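Local coordinates for spindle assembly abnormal protein 6 (Caenorhabditis elegans, PDB 4G79) that serves as a central scaffolding component of centrioles, ensuring their ninefold symmetry and enabling centrosome duplication, at residues T70-N73 with E74-Q77. Numbering follows the deposited sequence. Where two conformers were deposited one is given.
Sequences TLNN and EKYQ
N72 meets K75 in an asparagine N-cap, where strand 66-71 of the SAS-6 N-terminal globular domain gives way to helix 73-83. The evidence is a bond of 2.8 Å from K75 N to N72 OD1, with an N-H...acceptor angle of 160° and the donor nearly on the C=O axis. Followed outward, N72 CB lies 4.0 Å from E74 OE1, and CG comes closer to that same oxygen. At the tip the two amide atoms diverge: OD1 takes the helix N-H and also rests against the K75 methylene CG, while ND2 lies beside E74 OE1 and donates a weak hydrogen bond to E50 OE2. CG is placed there by chi1 of 62°, between the backbone N and carbonyl carbon, which brings OD1 up to the K75 N-H. The N72 backbone begins the helical bonding, its O accepting from Y76 N at 3.0 Å. Replacing N72 with alanine removes the amide, which would probably leave K75 N without its capping acceptor and E50 without its weak amide partner. Next to the cap, L71 CD2 packs 3.7 Å from K75 CB, and L71 CD1 sits at the edge of the Y76 ring, whose OH is hydrogen-bonded to V87 O. One residue on, N73 O accepts from Q77 N at 3.1 Å. A water joins N73 ND2 to E74 OE2, tying the two outer side chains together. Q77, bent at chi2, turns back to give NE2 to N73 OD1 at 2.9 Å; OD1 lies in the Q77 amide plane, yet NE2 stands 46° out of the N73 carbonyl plane.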
loop_
_atom_site.group_PDB
_atom_site.type_symbol
_atom_site.label_atom_id
_atom_site.label_comp_id
_atom_site.label_asym_id
_atom_site.label_seq_id
_atom_site.Cartn_x
_atom_site.Cartn_y
_atom_site.Cartn_z
ATOM N N THR A 70 -14.345 16.124 6.684
ATOM C CA THR A 70 -14.791 16.580 5.380
ATOM C C THR A 70 -13.548 16.618 4.468
ATOM O O THR A 70 -12.459 16.967 4.923
ATOM C CB THR A 70 -15.586 17.904 5.560
ATOM O OG1 THR A 70 -16.447 18.153 4.454
ATOM C CG2 THR A 70 -14.717 19.107 5.890
ATOM N N LEU A 71 -13.712 16.224 3.210
ATOM C CA LEU A 71 -12.637 16.204 2.222
ATOM C C LEU A 71 -13.000 17.059 1.052
ATOM O O LEU A 71 -13.944 16.711 0.352
ATOM C CB LEU A 71 -12.452 14.774 1.710
ATOM C CG LEU A 71 -11.300 13.907 2.191
ATOM C CD1 LEU A 71 -11.244 12.634 1.335
ATOM C CD2 LEU A 71 -9.961 14.585 2.004
ATOM N N ASN A 72 -12.226 18.086 0.768
ATOM C CA ASN A 72 -12.440 18.893 -0.446
ATOM C C ASN A 72 -11.448 18.399 -1.526
ATOM O O ASN A 72 -10.688 17.460 -1.269
ATOM C CB ASN A 72 -12.333 20.407 -0.152
ATOM C CG ASN A 72 -10.991 20.886 0.352
ATOM O OD1 ASN A 72 -9.969 20.198 0.283
ATOM N ND2 ASN A 72 -10.946 22.117 0.810
ATOM N N ASN A 73 -11.469 18.988 -2.753
ATOM C CA ASN A 73 -10.587 18.538 -3.808
ATOM C C ASN A 73 -9.105 18.662 -3.425
ATOM O O ASN A 73 -8.318 17.764 -3.735
ATOM C CB ASN A 73 -10.870 19.301 -5.098
ATOM C CG ASN A 73 -10.045 18.804 -6.272
ATOM O OD1 ASN A 73 -9.956 17.602 -6.529
ATOM N ND2 ASN A 73 -9.390 19.706 -6.961
ATOM N N GLU A 74 -8.725 19.776 -2.789
ATOM C CA GLU A 74 -7.336 20.058 -2.399
ATOM C C GLU A 74 -6.822 19.048 -1.352
ATOM O O GLU A 74 -5.695 18.553 -1.488
ATOM C CB GLU A 74 -7.203 21.498 -1.864
ATOM C CG GLU A 74 -7.458 22.556 -2.930
ATOM C CD GLU A 74 -8.905 22.838 -3.305
ATOM O OE1 GLU A 74 -9.827 22.378 -2.585
ATOM O OE2 GLU A 74 -9.112 23.533 -4.328
ATOM N N LYS A 75 -7.648 18.731 -0.336
ATOM C CA LYS A 75 -7.296 17.792 0.732
ATOM C C LYS A 75 -7.225 16.384 0.167
ATOM O O LYS A 75 -6.333 15.617 0.536
ATOM C CB LYS A 75 -8.277 17.877 1.905
ATOM C CG LYS A 75 -8.089 19.122 2.761
ATOM C CD LYS A 75 -9.076 19.183 3.918
ATOM C CE LYS A 75 -8.978 20.517 4.626
ATOM N NZ LYS A 75 -9.791 20.551 5.872
ATOM N N TYR A 76 -8.116 16.071 -0.784
ATOM C CA TYR A 76 -8.090 14.786 -1.484
ATOM C C TYR A 76 -6.780 14.594 -2.245
ATOM O O TYR A 76 -6.297 13.469 -2.310
ATOM C CB TYR A 76 -9.263 14.629 -2.460
ATOM C CG TYR A 76 -9.179 13.314 -3.195
ATOM C CD1 TYR A 76 -9.432 12.112 -2.536
ATOM C CD2 TYR A 76 -8.707 13.253 -4.504
ATOM C CE1 TYR A 76 -9.242 10.886 -3.172
ATOM C CE2 TYR A 76 -8.501 12.031 -5.146
ATOM C CZ TYR A 76 -8.782 10.847 -4.473
ATOM O OH TYR A 76 -8.647 9.642 -5.116
ATOM N N GLN A 77 -6.223 15.660 -2.867
ATOM C CA GLN A 77 -4.962 15.543 -3.610
ATOM C C GLN A 77 -3.826 15.091 -2.682
ATOM O O GLN A 77 -3.008 14.270 -3.099
ATOM C CB GLN A 77 -4.578 16.846 -4.341
ATOM C CG GLN A 77 -5.549 17.303 -5.442
ATOM C CD GLN A 77 -6.061 16.211 -6.360
ATOM O OE1 GLN A 77 -5.318 15.348 -6.856
ATOM N NE2 GLN A 77 -7.355 16.246 -6.630
HETATM O O HOH W 1 -12.411 20.143 3.663
HETATM O O HOH W 2 -9.937 22.495 -6.648
#